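Local coordinates for protein pectate lyase/Amb allergen (Acidovorax citrulli, PDB 4HWV) that probably cleaves pectate, the de-esterified polygalacturonan of plant cell walls, by calcium-dependent beta-elimination, at residues Asp204-Phe209 against Gly247-His252; Ser120-Tyr125 against Gly220-Glu225; Asp88-Gly93 against Asp101-Gly106; Lys302-Gly307 against Asn329-Leu334. All blocks are in the same frame, centred on the assembly; numbering follows the deposited sequence.

Interaction 1. Residues Asp204-Phe209 against Gly247-His252; sequences DAFDDF and GDRHDH
The guanidinium of Arg249 lies flat on the ring of Phe206, the two planes only 3° apart and their centres 3.6 Å from each other. CZ sits over the ring face, close to the normal, which makes the pair a cation-pi contact as well as a stack. Phe206 also stacks with the ring of His276, and CG of Asp208 lies in plane at the edge of the Phe206 ring. The edge of the guanidinium is taken by Asp204: NE reaches OD2 of Asp204 at 2.7 Å in a fairly straight bond of 155°, and NH2 of Arg249 reaches the same oxygen at 3.0 Å. Both bonds lie in the guanidinium plane, yet they meet OD2 differently. NE uses the syn lone pair, whereas NH2 comes from well above the carboxylate plane, the two flat groups standing almost perpendicular. With CG of Asp204 anti to the backbone N (chi1 -170°), the carboxylate extends toward the arginine, and its other oxygen, OD1, is hydrogen-bonded to His277.

Both segments are loops that leave neighbouring parallel strands, 201-203 and 243-245, of the right-handed beta-helix found in polysaccharide lyase family 1. The salt bridge and stack thus tie loops of successive coils together, with Phe206 about 10 Å from the side chain of the calcium ligand Asp278.

A bend at chi3 turns the end of the Arg249 chain across Phe206. At the edge of the guanidinium a water accepts from NH1 of Arg249 at 3.0 Å and donates to OD2 of Asp208 at 2.7 Å. Arg249 also packs on His252 of the second subunit.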
# COMPACT_ATOMS: atom_id res chain seq x y z
N ASP A 204 -1.54 -9.13 2.71
CA ASP A 204 -0.30 -8.74 3.38
C ASP A 204 0.03 -9.61 4.59
O ASP A 204 -0.00 -9.14 5.74
CB ASP A 204 -0.35 -7.25 3.74
CG ASP A 204 0.98 -6.70 4.22
OD1 ASP A 204 2.03 -7.32 3.97
OD2 ASP A 204 0.96 -5.64 4.85
N ALA A 205 0.33 -10.88 4.33
CA ALA A 205 0.82 -11.77 5.38
C ALA A 205 2.29 -11.43 5.60
O ALA A 205 3.17 -11.95 4.91
CB ALA A 205 0.64 -13.23 4.96
N PHE A 206 2.52 -10.52 6.54
CA PHE A 206 3.81 -9.84 6.69
C PHE A 206 4.57 -10.41 7.87
O PHE A 206 4.05 -10.52 8.99
CB PHE A 206 3.52 -8.35 6.93
CG PHE A 206 4.73 -7.45 6.83
CD1 PHE A 206 5.01 -6.78 5.64
CD2 PHE A 206 5.56 -7.25 7.94
CE1 PHE A 206 6.10 -5.92 5.55
CE2 PHE A 206 6.65 -6.38 7.87
CZ PHE A 206 6.93 -5.71 6.66
N ASP A 207 5.82 -10.78 7.63
CA ASP A 207 6.70 -11.33 8.66
C ASP A 207 7.62 -10.21 9.11
O ASP A 207 8.43 -9.71 8.34
CB ASP A 207 7.49 -12.49 8.03
CG ASP A 207 8.32 -13.26 9.02
OD1 ASP A 207 8.70 -12.73 10.09
OD2 ASP A 207 8.62 -14.44 8.70
N ASP A 208 7.47 -9.81 10.37
CA ASP A 208 8.31 -8.75 10.92
C ASP A 208 9.71 -9.19 11.28
O ASP A 208 10.53 -8.35 11.64
CB ASP A 208 7.63 -8.15 12.14
CG ASP A 208 6.57 -7.17 11.74
OD1 ASP A 208 6.92 -6.11 11.17
OD2 ASP A 208 5.39 -7.45 11.98
N PHE A 209 9.98 -10.50 11.17
CA PHE A 209 11.27 -11.06 11.59
C PHE A 209 11.84 -12.01 10.54
O PHE A 209 12.10 -13.18 10.82
CB PHE A 209 11.12 -11.72 12.97
CG PHE A 209 10.71 -10.73 14.02
CD1 PHE A 209 11.67 -9.86 14.56
CD2 PHE A 209 9.39 -10.61 14.42
CE1 PHE A 209 11.30 -8.89 15.47
CE2 PHE A 209 9.02 -9.64 15.34
CZ PHE A 209 9.98 -8.78 15.86
N GLY A 247 -1.26 -6.17 -0.09
CA GLY A 247 -1.81 -4.95 0.47
C GLY A 247 -0.98 -3.74 0.07
O GLY A 247 -0.52 -3.64 -1.06
N ASP A 248 -0.76 -2.83 1.03
CA ASP A 248 -0.02 -1.61 0.73
C ASP A 248 1.42 -1.65 1.24
O ASP A 248 2.04 -0.61 1.40
CB ASP A 248 -0.76 -0.37 1.25
CG ASP A 248 -0.72 -0.26 2.75
OD1 ASP A 248 -0.46 -1.29 3.42
OD2 ASP A 248 -0.94 0.86 3.28
N ARG A 249 1.95 -2.85 1.52
CA ARG A 249 3.37 -3.00 1.81
C ARG A 249 4.01 -3.86 0.73
O ARG A 249 4.29 -5.05 0.92
CB ARG A 249 3.59 -3.60 3.20
CG ARG A 249 3.36 -2.57 4.31
CD ARG A 249 3.76 -3.08 5.70
NE ARG A 249 2.85 -4.13 6.13
CZ ARG A 249 2.85 -4.64 7.36
NH1 ARG A 249 3.73 -4.23 8.28
NH2 ARG A 249 1.93 -5.54 7.66
N HIS A 250 4.25 -3.25 -0.43
CA HIS A 250 4.90 -3.96 -1.52
C HIS A 250 6.37 -4.16 -1.22
O HIS A 250 7.01 -3.34 -0.55
CB HIS A 250 4.75 -3.17 -2.82
CG HIS A 250 3.36 -3.15 -3.36
ND1 HIS A 250 3.05 -2.61 -4.59
CD2 HIS A 250 2.20 -3.63 -2.85
CE1 HIS A 250 1.75 -2.75 -4.81
NE2 HIS A 250 1.22 -3.37 -3.78
N ASP A 251 6.92 -5.24 -1.77
CA ASP A 251 8.32 -5.60 -1.54
C ASP A 251 9.30 -4.51 -1.92
O ASP A 251 10.37 -4.39 -1.32
CB ASP A 251 8.67 -6.86 -2.32
CG ASP A 251 7.90 -8.07 -1.84
OD1 ASP A 251 7.26 -8.00 -0.77
OD2 ASP A 251 7.94 -9.09 -2.56
N HIS A 252 8.91 -3.71 -2.90
CA HIS A 252 9.72 -2.57 -3.36
C HIS A 252 10.09 -1.62 -2.22
O HIS A 252 11.12 -0.93 -2.30
CB HIS A 252 8.93 -1.85 -4.47
CG HIS A 252 9.73 -0.88 -5.28
ND1 HIS A 252 9.80 0.46 -4.97
CD2 HIS A 252 10.46 -1.05 -6.41
CE1 HIS A 252 10.56 1.07 -5.87
NE2 HIS A 252 10.96 0.18 -6.76
O HOH W 1 -1.15 -4.08 5.36
O HOH W 2 3.58 -5.75 10.82

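Interaction 2. Residues Ser120-Tyr125 against Gly220-Glu225; sequences SLWSDY and GRWNSE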
# COMPACT_ATOMS: atom_id res chain seq x y z
N SER A 120 17.66 -2.28 18.46
CA SER A 120 18.89 -2.89 18.94
C SER A 120 19.11 -4.29 18.36
O SER A 120 20.21 -4.63 17.94
CB SER A 120 18.89 -2.92 20.47
OG SER A 120 19.98 -3.67 20.96
N LEU A 121 18.05 -5.10 18.34
CA LEU A 121 18.14 -6.43 17.78
C LEU A 121 18.53 -6.36 16.31
O LEU A 121 19.45 -7.07 15.87
CB LEU A 121 16.80 -7.15 17.96
CG LEU A 121 16.71 -8.53 17.27
CD1 LEU A 121 17.85 -9.47 17.71
CD2 LEU A 121 15.37 -9.14 17.57
N TRP A 122 17.83 -5.53 15.55
CA TRP A 122 18.09 -5.42 14.12
C TRP A 122 19.51 -4.93 13.85
O TRP A 122 20.20 -5.49 13.00
CB TRP A 122 17.06 -4.48 13.50
CG TRP A 122 17.11 -4.30 12.00
CD1 TRP A 122 17.36 -3.14 11.34
CD2 TRP A 122 16.85 -5.30 11.00
NE1 TRP A 122 17.27 -3.35 9.98
CE2 TRP A 122 16.97 -4.66 9.75
CE3 TRP A 122 16.54 -6.66 11.05
CZ2 TRP A 122 16.77 -5.33 8.55
CZ3 TRP A 122 16.35 -7.33 9.84
CH2 TRP A 122 16.48 -6.67 8.61
N SER A 123 19.96 -3.91 14.59
CA SER A 123 21.33 -3.44 14.43
C SER A 123 22.32 -4.58 14.69
O SER A 123 23.25 -4.78 13.89
CB SER A 123 21.59 -2.27 15.38
OG SER A 123 22.90 -1.77 15.21
N ASP A 124 22.14 -5.30 15.80
CA ASP A 124 23.03 -6.44 16.11
C ASP A 124 22.96 -7.54 15.06
O ASP A 124 23.97 -8.17 14.74
CB ASP A 124 22.69 -7.06 17.47
CG ASP A 124 23.29 -6.32 18.64
OD1 ASP A 124 23.81 -5.19 18.48
OD2 ASP A 124 23.21 -6.89 19.75
N TYR A 125 21.77 -7.79 14.54
CA TYR A 125 21.56 -8.84 13.56
C TYR A 125 22.32 -8.53 12.27
O TYR A 125 23.04 -9.39 11.73
CB TYR A 125 20.04 -9.00 13.31
CG TYR A 125 19.66 -10.29 12.62
CD1 TYR A 125 19.62 -10.35 11.23
CD2 TYR A 125 19.35 -11.43 13.35
CE1 TYR A 125 19.28 -11.53 10.57
CE2 TYR A 125 19.02 -12.61 12.71
CZ TYR A 125 18.98 -12.65 11.32
OH TYR A 125 18.65 -13.81 10.65
N GLY A 220 22.97 -16.20 -0.51
CA GLY A 220 22.11 -15.80 0.59
C GLY A 220 20.81 -15.12 0.20
O GLY A 220 20.72 -14.44 -0.84
N ARG A 221 19.79 -15.31 1.03
CA ARG A 221 18.50 -14.65 0.83
C ARG A 221 17.87 -14.37 2.16
O ARG A 221 18.11 -15.09 3.14
CB ARG A 221 17.53 -15.57 0.08
CG ARG A 221 17.93 -15.92 -1.34
CD ARG A 221 17.80 -14.73 -2.30
NE ARG A 221 18.01 -15.09 -3.70
CZ ARG A 221 19.19 -15.10 -4.31
NH1 ARG A 221 20.29 -14.77 -3.64
NH2 ARG A 221 19.28 -15.45 -5.59
N TRP A 222 17.03 -13.34 2.19
CA TRP A 222 16.10 -13.14 3.30
C TRP A 222 14.84 -13.94 3.03
O TRP A 222 14.28 -13.85 1.95
CB TRP A 222 15.70 -11.67 3.40
CG TRP A 222 16.80 -10.76 3.93
CD1 TRP A 222 17.67 -10.01 3.18
CD2 TRP A 222 17.12 -10.51 5.30
NE1 TRP A 222 18.52 -9.32 4.02
CE2 TRP A 222 18.22 -9.61 5.32
CE3 TRP A 222 16.60 -10.96 6.52
CZ2 TRP A 222 18.76 -9.11 6.50
CZ3 TRP A 222 17.17 -10.49 7.70
CH2 TRP A 222 18.24 -9.57 7.67
N ASN A 223 14.37 -14.68 4.03
CA ASN A 223 13.16 -15.47 3.88
C ASN A 223 12.19 -15.20 5.01
O ASN A 223 12.61 -15.02 6.16
CB ASN A 223 13.46 -16.96 3.85
CG ASN A 223 14.30 -17.36 2.65
OD1 ASN A 223 13.89 -17.21 1.49
ND2 ASN A 223 15.48 -17.90 2.91
N SER A 224 10.91 -15.24 4.66
CA SER A 224 9.81 -15.07 5.60
C SER A 224 8.91 -16.29 5.60
O SER A 224 9.00 -17.16 4.73
CB SER A 224 9.03 -13.80 5.27
OG SER A 224 9.74 -12.65 5.72
N GLU A 225 8.03 -16.35 6.59
CA GLU A 225 7.35 -17.60 6.93
C GLU A 225 5.85 -17.64 6.68
O GLU A 225 5.26 -18.73 6.77
CB GLU A 225 7.61 -17.91 8.41
CG GLU A 225 9.08 -18.20 8.71
CD GLU A 225 9.55 -19.47 8.05
OE1 GLU A 225 8.82 -20.47 8.18
OE2 GLU A 225 10.65 -19.46 7.41
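Trp222 brings the CH2 corner of its indole against two aromatic side chains of helix 118-129, Trp122 and Tyr125. The two helix residues stand three positions apart and share one first torsion, CG anti to the backbone N (chi1 -176° for Trp122 and -164° for Tyr125), which sends both rings out from the same flank of the helix. Trp222 has CG beside its backbone N instead, and its indole reaches out from strand 221-223 to meet them. The tryptophans approach from opposite directions: CH2 of Trp122 touches CH2 of Trp222 at 3.5 Å, the six-membered rings inclined by 37° with centroids 5.3 Å apart. Tyr125 slides past Trp222 rim to rim, its CE1 3.7 Å from CH2 of Trp222, and neither ring lies over the other's face. The tyrosine hydroxyl is hydrogen-bonded to Glu145 and to the backbone N of Trp212, which helps fix the direction of the ring. Trp212 and Trp258 also meet the indole of Trp222. The result is an aromatic cluster that packs a peripheral helix against the small antiparallel pair of strands 211-213 and 221-223, both in excursions from the beta-helix.

Interaction 3. Residues Asp88-Gly93 against Asp101-Gly106; sequences DLNVDG and DRYVAG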
# COMPACT_ATOMS: atom_id res chain seq x y z
N ASP A 88 -8.08 -8.00 11.44
CA ASP A 88 -6.64 -7.89 11.50
C ASP A 88 -6.14 -9.04 12.36
O ASP A 88 -6.47 -9.15 13.55
CB ASP A 88 -6.28 -6.56 12.17
CG ASP A 88 -4.78 -6.25 12.14
OD1 ASP A 88 -3.99 -7.08 11.64
OD2 ASP A 88 -4.41 -5.17 12.65
N LEU A 89 -5.31 -9.90 11.77
CA LEU A 89 -4.78 -11.05 12.51
C LEU A 89 -3.54 -10.74 13.34
O LEU A 89 -3.17 -11.55 14.18
CB LEU A 89 -4.49 -12.22 11.56
CG LEU A 89 -5.72 -12.79 10.84
CD1 LEU A 89 -5.28 -13.90 9.89
CD2 LEU A 89 -6.78 -13.29 11.85
N ASN A 90 -2.88 -9.60 13.09
CA ASN A 90 -1.64 -9.26 13.81
C ASN A 90 -1.99 -8.43 15.04
O ASN A 90 -1.55 -7.28 15.18
CB ASN A 90 -0.66 -8.54 12.87
CG ASN A 90 0.72 -8.38 13.48
OD1 ASN A 90 1.28 -9.33 14.03
ND2 ASN A 90 1.27 -7.19 13.39
N VAL A 91 -2.78 -9.03 15.93
CA VAL A 91 -3.26 -8.36 17.14
C VAL A 91 -3.19 -9.31 18.33
O VAL A 91 -3.22 -10.53 18.15
CB VAL A 91 -4.69 -7.81 17.00
CG1 VAL A 91 -4.79 -6.90 15.77
CG2 VAL A 91 -5.71 -8.95 16.91
N ASP A 92 -3.13 -8.74 19.53
CA ASP A 92 -3.06 -9.57 20.73
C ASP A 92 -4.46 -9.96 21.22
O ASP A 92 -5.46 -9.76 20.52
CB ASP A 92 -2.21 -8.91 21.84
CG ASP A 92 -2.85 -7.65 22.41
OD1 ASP A 92 -4.06 -7.42 22.19
OD2 ASP A 92 -2.15 -6.89 23.11
N GLY A 93 -4.53 -10.57 22.41
CA GLY A 93 -5.79 -11.04 22.96
C GLY A 93 -6.77 -9.94 23.32
O GLY A 93 -7.94 -10.23 23.61
N ASP A 101 8.43 -4.09 18.18
CA ASP A 101 8.90 -3.89 19.55
C ASP A 101 8.12 -4.66 20.59
O ASP A 101 8.68 -5.11 21.57
CB ASP A 101 8.99 -2.41 19.90
CG ASP A 101 10.26 -1.80 19.38
OD1 ASP A 101 11.27 -1.96 20.07
OD2 ASP A 101 10.25 -1.23 18.26
N ARG A 102 6.81 -4.80 20.39
CA ARG A 102 6.00 -5.63 21.27
C ARG A 102 6.46 -7.09 21.21
O ARG A 102 6.57 -7.77 22.23
CB ARG A 102 4.52 -5.52 20.87
CG ARG A 102 3.79 -4.24 21.35
CD ARG A 102 2.84 -4.60 22.51
NE ARG A 102 3.67 -4.93 23.67
CZ ARG A 102 4.18 -4.04 24.51
NH1 ARG A 102 3.91 -2.74 24.37
NH2 ARG A 102 4.95 -4.46 25.49
N TYR A 103 6.69 -7.59 20.00
CA TYR A 103 7.12 -8.98 19.85
C TYR A 103 8.46 -9.22 20.53
O TYR A 103 8.67 -10.27 21.16
CB TYR A 103 7.18 -9.40 18.39
CG TYR A 103 5.83 -9.73 17.79
CD1 TYR A 103 5.08 -10.78 18.29
CD2 TYR A 103 5.34 -9.03 16.70
CE1 TYR A 103 3.86 -11.10 17.75
CE2 TYR A 103 4.10 -9.35 16.14
CZ TYR A 103 3.38 -10.39 16.67
OH TYR A 103 2.17 -10.74 16.13
N VAL A 104 9.37 -8.25 20.43
CA VAL A 104 10.66 -8.37 21.11
C VAL A 104 10.48 -8.33 22.64
O VAL A 104 11.00 -9.18 23.36
CB VAL A 104 11.64 -7.29 20.63
CG1 VAL A 104 12.90 -7.25 21.52
CG2 VAL A 104 11.99 -7.53 19.16
N ALA A 105 9.71 -7.35 23.12
CA ALA A 105 9.52 -7.15 24.55
C ALA A 105 8.75 -8.29 25.21
O ALA A 105 8.97 -8.57 26.39
CB ALA A 105 8.81 -5.82 24.81
N GLY A 106 7.87 -8.94 24.47
CA GLY A 106 6.95 -9.92 25.05
C GLY A 106 7.37 -11.36 24.76
O GLY A 106 6.59 -12.29 25.00
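Asn90 and Tyr103 meet through a single polar bond, in which the tyrosine hydroxyl donates to the side-chain carbonyl of the asparagine. OH of Tyr103 lies 2.7 Å from OD1 of Asn90, with a C=O...O angle of 155° and a tilt of 24° from the carbonyl plane. OD1 sits at the edge of the phenol ring, near its plane, and the amide is turned by only 26° against the ring. Beyond the hydroxyl, CE2 and CZ of Tyr103 both lie 3.5 Å from OD1 of Asn90. The same OD1 accepts a second bond from NE2 of Gln155 on helix 143-159, so two donors grip this carbonyl oxygen.

The loop itself is shaped by bonds within the segment. OD1 of Asp88 accepts from the backbone N of Asn90 at 3.1 Å, closing an Asx turn, and Asn90 is the centre of an inverse gamma turn. From this folded backbone CG of Asn90 stands anti to the backbone N, carrying the amide out to the tyrosine.

Apolar and aromatic packing surrounds the Tyr103 side chain. It stacks with Tyr98 and rests on Leu154 and Val158 of helix 143-159, leaving the hydroxyl at the far end of the ring to meet Asn90.

The contact lies away from the calcium site. It joins the loop that follows strand 86-88, one of the parallel strands of the beta-helix, to the short helix 100-105, and the Asx turn at Asp88 marks where the chain leaves that strand for the peripheral helices.

Interaction 4. Residues Lys302-Gly307 against Asn329-Leu334; sequences KAFLIG and NHFQNL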
# COMPACT_ATOMS: atom_id res chain seq x y z
N LYS A 302 6.34 -14.34 -4.90
CA LYS A 302 6.29 -15.79 -5.09
C LYS A 302 4.89 -16.30 -4.78
O LYS A 302 4.52 -16.50 -3.62
CB LYS A 302 7.32 -16.47 -4.19
CG LYS A 302 8.73 -16.00 -4.52
CD LYS A 302 9.76 -16.47 -3.51
CE LYS A 302 11.12 -15.86 -3.82
NZ LYS A 302 12.16 -16.20 -2.80
N ALA A 303 4.09 -16.51 -5.82
CA ALA A 303 2.64 -16.69 -5.61
C ALA A 303 2.21 -18.05 -5.04
O ALA A 303 1.56 -18.10 -3.98
CB ALA A 303 1.91 -16.39 -6.89
N PHE A 304 2.53 -19.13 -5.75
CA PHE A 304 2.01 -20.46 -5.41
C PHE A 304 3.11 -21.51 -5.45
O PHE A 304 3.57 -21.89 -6.54
CB PHE A 304 0.89 -20.89 -6.37
CG PHE A 304 -0.12 -19.82 -6.62
CD1 PHE A 304 -1.00 -19.45 -5.62
CD2 PHE A 304 -0.19 -19.18 -7.85
CE1 PHE A 304 -1.94 -18.44 -5.83
CE2 PHE A 304 -1.11 -18.17 -8.07
CZ PHE A 304 -2.00 -17.80 -7.07
N LEU A 305 3.54 -21.97 -4.29
CA LEU A 305 4.48 -23.07 -4.21
C LEU A 305 3.66 -24.35 -4.06
O LEU A 305 2.98 -24.55 -3.04
CB LEU A 305 5.38 -22.90 -2.98
CG LEU A 305 6.50 -23.94 -2.85
CD1 LEU A 305 7.57 -23.71 -3.91
CD2 LEU A 305 7.13 -23.86 -1.47
N ILE A 306 3.68 -25.20 -5.10
CA ILE A 306 3.00 -26.49 -5.05
C ILE A 306 4.11 -27.54 -4.90
O ILE A 306 4.81 -27.84 -5.86
CB ILE A 306 2.16 -26.77 -6.33
CG1 ILE A 306 1.23 -25.59 -6.68
CG2 ILE A 306 1.37 -28.06 -6.16
CD1 ILE A 306 0.27 -25.21 -5.55
N GLY A 307 4.29 -28.04 -3.67
CA GLY A 307 5.38 -28.95 -3.36
C GLY A 307 6.63 -28.18 -2.96
O GLY A 307 7.18 -27.40 -3.75
N ASN A 329 -8.86 -17.46 -12.80
CA ASN A 329 -8.20 -16.49 -11.94
C ASN A 329 -7.55 -15.38 -12.75
O ASN A 329 -7.15 -15.58 -13.90
CB ASN A 329 -7.13 -17.16 -11.07
CG ASN A 329 -7.70 -18.29 -10.22
OD1 ASN A 329 -8.44 -18.05 -9.27
ND2 ASN A 329 -7.35 -19.53 -10.56
N HIS A 330 -7.44 -14.21 -12.11
CA HIS A 330 -6.64 -13.10 -12.61
C HIS A 330 -5.33 -13.12 -11.82
O HIS A 330 -5.33 -12.94 -10.61
CB HIS A 330 -7.40 -11.80 -12.37
CG HIS A 330 -6.84 -10.61 -13.10
ND1 HIS A 330 -7.38 -9.35 -12.93
CD2 HIS A 330 -5.85 -10.49 -14.02
CE1 HIS A 330 -6.72 -8.50 -13.70
NE2 HIS A 330 -5.79 -9.16 -14.36
N PHE A 331 -4.23 -13.39 -12.53
CA PHE A 331 -2.89 -13.42 -11.95
C PHE A 331 -2.21 -12.12 -12.39
O PHE A 331 -1.62 -12.06 -13.47
CB PHE A 331 -2.09 -14.60 -12.50
CG PHE A 331 -2.65 -15.98 -12.14
CD1 PHE A 331 -3.00 -16.33 -10.83
CD2 PHE A 331 -2.75 -16.94 -13.13
CE1 PHE A 331 -3.46 -17.61 -10.55
CE2 PHE A 331 -3.21 -18.23 -12.86
CZ PHE A 331 -3.54 -18.58 -11.56
N GLN A 332 -2.31 -11.07 -11.57
CA GLN A 332 -1.90 -9.73 -11.98
C GLN A 332 -0.72 -9.23 -11.16
O GLN A 332 -0.74 -9.30 -9.93
CB GLN A 332 -3.09 -8.77 -11.82
CG GLN A 332 -2.78 -7.34 -12.24
CD GLN A 332 -3.97 -6.42 -12.11
OE1 GLN A 332 -4.89 -6.67 -11.34
NE2 GLN A 332 -3.95 -5.32 -12.85
N ASN A 333 0.31 -8.72 -11.82
CA ASN A 333 1.46 -8.19 -11.10
C ASN A 333 2.03 -9.19 -10.11
O ASN A 333 2.34 -8.84 -8.96
CB ASN A 333 1.12 -6.88 -10.37
CG ASN A 333 0.62 -5.82 -11.30
OD1 ASN A 333 0.80 -5.89 -12.52
ND2 ASN A 333 -0.02 -4.82 -10.73
N LEU A 334 2.18 -10.44 -10.56
CA LEU A 334 2.86 -11.47 -9.78
C LEU A 334 4.21 -11.73 -10.44
O LEU A 334 4.30 -11.81 -11.68
CB LEU A 334 2.06 -12.77 -9.73
CG LEU A 334 0.59 -12.66 -9.29
CD1 LEU A 334 -0.07 -14.04 -9.34
CD2 LEU A 334 0.50 -12.07 -7.87
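Within the right-handed parallel beta-helix of this pectate lyase, residues 302-307 and 329-334 pack side chains together in the buried interior, near the calcium site, the side chain of Phe304 lying about 9 Å from the ion. Phe304 and Phe331 provide the aromatic part of the contact, Ala303 and Leu334 the aliphatic part. CE2 of Phe304 approaches CE1 of Phe331 to 3.5 Å, and CZ of Phe304 is 3.8 Å from CE1 of Phe331. The rings are oblique to each other, with planes at 61° and centroids 5.6 Å apart. Each phenylalanine holds CG beside its backbone N and anti to its carbonyl carbon (chi1 -46° for Phe304, -64° for Phe331), and with these torsions the two rings converge.

On the aliphatic side, one methyl of Leu334 does the touching: its CD1 is 3.9 Å from CB of Ala303 and a looser 4.4 Å from CE2 of Phe304. The methyl of Ala303 in turn lies over the rim of one face of the Phe304 ring. Leu334 follows the corner the chain turns at Asn333, so Phe331 before the corner and Leu334 after it approach Phe304 from different faces of the coil. Phe297 adds an edge-to-face partner to Phe304 and also touches Leu334, extending the core to strand 296-300.

The side chain of Phe304 is about 5 Å from that of Asp282, a calcium ligand whose OD1 accepts from the backbone N of Leu305. All four touching residues are buried and meet through carbon alone, so shape and hydrophobic packing hold this part of the core, while polar bonding to the calcium ligand comes from the adjoining backbone.

How the interactions relate
Along the chain interaction 3 closes first, interactions 1 and 2 then interleave, and interaction 4 follows. The first three form a connected group on the same side of the chain's centre, their centres 15 to 18 Å apart. Asp207 of interaction 1 probably hydrogen-bonds the backbone N of Glu225 in interaction 2, Phe209 packs on Tyr103 and Val104 of interaction 3, and Leu121 touches Val104. All three also touch the second subunit. Interaction 4 lies apart in the beta-helix interior, its nearest atoms about 5 Å from interaction 2 and 6 Å from interaction 1. The set thus runs from the core near the calcium ligands, through loops of successive coils, to the peripheral helices.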